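Local coordinates for protein lipopolysaccharide heptosyltransferase 2 (Escherichia coli, PDB 1PSW) that transfers the second heptose unit from ADP-heptose to the heptosyl-Kdo2-lipid A module, building the inner core of lipopolysaccharide, at residues A[12-15]-A[16-19]; A[122-125]-A[126-129]; A[88-91]-A[92-95]. All coordinates share one frame; numbering follows the deposited sequence.

All three contacts lie in the N-terminal, Rossmann-like half of a GT-B glycosyltransferase, and each follows a strand of the same parallel sheet. Contact 1 is in helix 11-27, after strand 2-6; contact 3 comes next along the chain, in the loop after the neighbouring strand 83-86; contact 2 comes last, beyond the outermost strand 119-121. Their centres are about 17 to 19 Å apart and none touches another; contacts 2 and 3 come closest, with nearest atoms about 6 Å apart. Contact 1 is buried and meets helix 271-278, where the two halves join, whereas contacts 2 and 3 are surface turns that probably shape the outer strand-to-helix connections of the N-terminal half.

Contact 1: residues A[12-15]-A[16-19]; sequences GDMM and MSQS
Ser-17 folds its hydroxyl back over the preceding helical turn, where OG gives a hydrogen bond to O of Met-14 at 2.6 Å and lies 3.4 Å from SE of the same residue, a methionine present here as selenomethionine. The stretch belongs to helix 11-27, the helix of the beta-alpha-beta crossover between strands 2-6 and 32-37 in a GT-B fold. A chi1 of 69° sets OG between the backbone N and the carbonyl carbon of Ser-17, from where it meets the carbonyl of Met-14 from the side. OG is also hydrogen-bonded to the hydroxyl of Tyr-21, one turn on, so a small polar residue suits this buried spot. With an alanine here, the hydroxyl that joins Met-14 O to Tyr-21 is gone, which is likely to leave the tyrosine without this mate and open a small gap beside the selenium. Met-15 and Gln-18 run side by side and point the same way, while Met-15 and Met-16, also selenomethionines, both reach His-274 of helix 271-278. The long, flexible chains of methionine, here with selenium, probably suit such a junction between the two halves. Near the start of the helix, O of Gly-12 accepts a hydrogen bond from N of Met-16 at 3.0 Å, in the carbonyl plane, while CG of Met-16 rests 3.3 Å from the same oxygen.

Contact 2: residues A[122-125]-A[126-129]; sequences VLDK and EAWP
The indole of Trp-128 has the carbonyl oxygen of Asp-124 at its edge, near the ring plane and 3.4 Å from CD1, while CD1 of Leu-123 approaches that same ring atom obliquely at 4.0 Å. Elsewhere the ring packs edge-to-face with Trp-108, so a large aromatic suits this buried place in a largely exposed loop. The motif is a type I beta turn over residues 124-127, with a weakly bonded Asx turn, in the loop between strand 119-121 and helix 131-137. N of Ala-127 closes the beta turn on O of Asp-124 at 2.8 Å, coming from above the carbonyl plane. The carboxylate of Asp-124 reinforces it: with CG anti to the backbone N (chi1 -176°), OD1 is carried over the turn to accept N-H of Ala-127 at 3.3 Å from its N, from above the carboxylate plane, and more weakly that of Glu-126. An aspartate fits because its short arm reaches both amides. The methyl of Ala-127 lies 3.7 Å from CB of Asp-124, small enough to sit beside the acid. Trp-128 N adds a weak bond to O of Asp-124. Ahead of the turn, one water gives a hydrogen bond to O of Val-122 at 2.7 Å and accepts two weak ones, from N of Asp-124 and from NE1 of Trp-128.

Contact 3: residues A[88-91]-A[92-95]; sequences PNSF and KSAL
Lys-92 opens the 3-10 segment 92-94 with its backbone N lying obliquely to the ring of Phe-91, 3.3 Å from CG of that ring. Its own side chain leaves in an extended line, and its CG passes 3.8 Å from OG of Ser-90; a long chain with a charged end can run outward at the surface while its aliphatic part brushes the serine hydroxyl.

Ser-93 is the centre of the contact. Its OG gives a hydrogen bond to O of Ser-90 at 2.7 Å, with the donor tilted 29° from the carbonyl plane, and chi1 of 74° is what turns the hydroxyl back toward that oxygen. Its N meets OG of Ser-90 at 3.2 Å and, more weakly, O of Ser-90, so Ser-93 gives with both its N and its OG, and Ser-90 accepts with both its O and its OG. The fit is close: CB of Ser-93 lies 3.0 Å from OG of Ser-90, and on another side CB of Pro-88 is 3.7 Å from OG of Ser-93, an apolar cover for the hydroxyl.

Ala-94, whose small methyl is buried against Val-86 and Leu-116, gives its N to O of Phe-91 at 3.2 Å in a fairly straight bond, N-H...O angle 160°. Leu-95 then brings CD2 within 4.3 Å of CZ of Phe-91, oblique to the ring, and both side chains touch Leu-116.

Between strand 83-86 and helix 95-99, OG of Ser-90 thus takes the amide three residues on, as in an ST motif, leading into the 3-10 segment. The pair of serines implies a turn fixed mainly by polar bonds, with Phe-91 and Leu-95 adding a loose apolar contact.

Contact 1: residues A[12-15]-A[16-19]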
# COMPACT_ATOMS: atom_id res chain seq x y z
N GLY A 12 1.97 -1.41 2.09
CA GLY A 12 0.77 -0.87 2.71
C GLY A 12 1.04 0.37 3.54
O GLY A 12 0.43 1.42 3.32
N ASP A 13 1.97 0.25 4.48
CA ASP A 13 2.34 1.34 5.37
C ASP A 13 2.84 2.56 4.59
O ASP A 13 2.51 3.69 4.93
CB ASP A 13 3.42 0.87 6.35
CG ASP A 13 2.91 -0.18 7.32
OD1 ASP A 13 1.79 -0.69 7.13
OD2 ASP A 13 3.64 -0.50 8.28
N MSE A 14 3.63 2.32 3.55
CA MSE A 14 4.15 3.42 2.74
C MSE A 14 2.99 4.16 2.07
O MSE A 14 2.98 5.39 1.98
CB MSE A 14 5.11 2.90 1.68
CG MSE A 14 5.71 4.00 0.79
SE MSE A 14 6.69 5.37 1.79
CE MSE A 14 8.21 4.32 2.32
N MSE A 15 2.01 3.41 1.58
CA MSE A 15 0.88 4.02 0.93
C MSE A 15 0.16 4.90 1.97
O MSE A 15 -0.20 6.04 1.68
CB MSE A 15 -0.05 2.93 0.38
CG MSE A 15 -1.00 3.39 -0.75
SE MSE A 15 -0.06 4.04 -2.33
CE MSE A 15 -0.50 5.93 -2.21
N MSE A 16 -0.03 4.38 3.18
CA MSE A 16 -0.69 5.14 4.24
C MSE A 16 0.08 6.40 4.61
O MSE A 16 -0.52 7.40 4.97
CB MSE A 16 -0.86 4.29 5.51
CG MSE A 16 -1.65 3.04 5.32
SE MSE A 16 -3.28 3.41 4.42
CE MSE A 16 -4.16 4.33 5.82
N SER A 17 1.41 6.34 4.54
CA SER A 17 2.21 7.49 4.92
C SER A 17 1.97 8.67 4.00
O SER A 17 2.29 9.81 4.35
CB SER A 17 3.70 7.13 4.95
OG SER A 17 4.23 6.88 3.66
N GLN A 18 1.38 8.44 2.83
CA GLN A 18 1.11 9.55 1.94
C GLN A 18 0.16 10.53 2.62
O GLN A 18 0.19 11.72 2.34
CB GLN A 18 0.50 9.09 0.62
CG GLN A 18 0.46 10.22 -0.41
CD GLN A 18 -0.36 9.90 -1.64
OE1 GLN A 18 -0.28 10.60 -2.65
NE2 GLN A 18 -1.17 8.85 -1.55
N SER A 19 -0.71 10.03 3.50
CA SER A 19 -1.65 10.91 4.19
C SER A 19 -0.91 11.94 5.03
O SER A 19 -1.37 13.08 5.16
CB SER A 19 -2.59 10.11 5.08
OG SER A 19 -3.53 9.40 4.29

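Contact 2: residues A[122-125]-A[126-129]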
# COMPACT_ATOMS: atom_id res chain seq x y z
N VAL A 122 2.98 9.60 22.87
CA VAL A 122 2.56 8.37 23.54
C VAL A 122 1.27 7.90 22.88
O VAL A 122 0.27 8.62 22.88
CB VAL A 122 2.29 8.58 25.04
CG1 VAL A 122 2.05 7.24 25.72
CG2 VAL A 122 3.46 9.30 25.69
N LEU A 123 1.30 6.69 22.34
CA LEU A 123 0.16 6.12 21.64
C LEU A 123 -0.91 5.45 22.49
O LEU A 123 -0.62 4.58 23.32
CB LEU A 123 0.67 5.13 20.59
CG LEU A 123 -0.38 4.41 19.74
CD1 LEU A 123 -1.22 5.42 18.98
CD2 LEU A 123 0.32 3.45 18.78
N ASP A 124 -2.15 5.87 22.27
CA ASP A 124 -3.31 5.31 22.96
C ASP A 124 -4.07 4.61 21.83
O ASP A 124 -4.84 5.24 21.11
CB ASP A 124 -4.17 6.44 23.55
CG ASP A 124 -5.34 5.92 24.36
OD1 ASP A 124 -5.90 4.86 24.00
OD2 ASP A 124 -5.72 6.57 25.36
N LYS A 125 -3.85 3.31 21.69
CA LYS A 125 -4.47 2.52 20.63
C LYS A 125 -5.98 2.70 20.48
O LYS A 125 -6.51 2.65 19.36
CB LYS A 125 -4.15 1.04 20.82
CG LYS A 125 -2.66 0.73 20.69
CD LYS A 125 -2.37 -0.76 20.68
CE LYS A 125 -0.90 -1.00 20.40
NZ LYS A 125 -0.59 -2.45 20.20
N GLU A 126 -6.67 2.92 21.59
CA GLU A 126 -8.11 3.10 21.55
C GLU A 126 -8.49 4.49 21.06
O GLU A 126 -9.58 4.70 20.53
CB GLU A 126 -8.71 2.85 22.93
CG GLU A 126 -8.52 1.43 23.44
CD GLU A 126 -9.31 1.12 24.69
OE1 GLU A 126 -9.10 1.81 25.72
OE2 GLU A 126 -10.15 0.19 24.65
N ALA A 127 -7.59 5.45 21.25
CA ALA A 127 -7.84 6.82 20.82
C ALA A 127 -7.52 7.03 19.34
O ALA A 127 -7.99 7.99 18.73
CB ALA A 127 -7.02 7.79 21.68
N TRP A 128 -6.72 6.13 18.78
CA TRP A 128 -6.32 6.18 17.36
C TRP A 128 -6.43 4.78 16.78
O TRP A 128 -5.42 4.09 16.61
CB TRP A 128 -4.88 6.67 17.23
CG TRP A 128 -4.61 7.92 18.01
CD1 TRP A 128 -4.21 8.00 19.31
CD2 TRP A 128 -4.79 9.26 17.56
NE1 TRP A 128 -4.12 9.31 19.71
CE2 TRP A 128 -4.48 10.11 18.65
CE3 TRP A 128 -5.19 9.84 16.35
CZ2 TRP A 128 -4.55 11.50 18.56
CZ3 TRP A 128 -5.26 11.22 16.26
CH2 TRP A 128 -4.95 12.04 17.36
N PRO A 129 -7.65 4.34 16.45
CA PRO A 129 -7.92 3.00 15.89
C PRO A 129 -7.38 2.72 14.49
O PRO A 129 -7.09 1.57 14.16
CB PRO A 129 -9.44 2.90 15.95
CG PRO A 129 -9.86 4.32 15.71
CD PRO A 129 -8.91 5.11 16.57
O HOH W 1 -2.32 8.90 22.18

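Contact 3: residues A[88-91]-A[92-95]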
# COMPACT_ATOMS: atom_id res chain seq x y z
N PRO A 88 8.70 4.28 11.15
CA PRO A 88 8.83 2.90 11.63
C PRO A 88 8.83 2.96 13.16
O PRO A 88 8.98 4.05 13.73
CB PRO A 88 10.18 2.46 11.06
CG PRO A 88 10.30 3.29 9.81
CD PRO A 88 9.82 4.64 10.26
N ASN A 89 8.67 1.83 13.82
CA ASN A 89 8.67 1.81 15.28
C ASN A 89 10.02 1.39 15.86
O ASN A 89 10.29 1.63 17.03
CB ASN A 89 7.59 0.86 15.81
CG ASN A 89 6.19 1.43 15.66
OD1 ASN A 89 5.84 2.43 16.28
ND2 ASN A 89 5.38 0.79 14.82
N SER A 90 10.86 0.78 15.03
CA SER A 90 12.17 0.31 15.49
C SER A 90 13.00 1.43 16.10
O SER A 90 12.90 2.59 15.70
CB SER A 90 12.95 -0.32 14.34
OG SER A 90 13.44 0.67 13.47
N PHE A 91 13.81 1.07 17.08
CA PHE A 91 14.68 2.01 17.76
C PHE A 91 15.71 2.59 16.78
O PHE A 91 15.86 3.80 16.69
CB PHE A 91 15.40 1.29 18.91
CG PHE A 91 16.70 1.93 19.31
CD1 PHE A 91 16.72 3.16 19.96
CD2 PHE A 91 17.90 1.31 19.01
CE1 PHE A 91 17.93 3.75 20.31
CE2 PHE A 91 19.12 1.89 19.36
CZ PHE A 91 19.13 3.12 20.01
N LYS A 92 16.40 1.72 16.06
CA LYS A 92 17.43 2.14 15.12
C LYS A 92 16.93 3.07 14.01
O LYS A 92 17.70 3.87 13.48
CB LYS A 92 18.11 0.92 14.50
CG LYS A 92 17.20 0.12 13.58
CD LYS A 92 17.92 -1.10 13.03
CE LYS A 92 17.08 -1.79 11.96
NZ LYS A 92 17.75 -2.98 11.38
N SER A 93 15.65 2.97 13.67
CA SER A 93 15.10 3.81 12.60
C SER A 93 15.15 5.30 12.92
O SER A 93 15.15 6.13 12.00
CB SER A 93 13.66 3.40 12.28
OG SER A 93 12.74 3.82 13.28
N ALA A 94 15.21 5.67 14.19
CA ALA A 94 15.27 7.08 14.56
C ALA A 94 16.70 7.59 14.78
O ALA A 94 16.89 8.73 15.20
CB ALA A 94 14.43 7.32 15.81
N LEU A 95 17.69 6.77 14.47
CA LEU A 95 19.08 7.16 14.65
C LEU A 95 19.55 8.21 13.64
O LEU A 95 20.11 9.24 14.02
CB LEU A 95 19.99 5.93 14.58
CG LEU A 95 19.98 5.03 15.82
CD1 LEU A 95 20.80 3.77 15.56
CD2 LEU A 95 20.55 5.80 17.01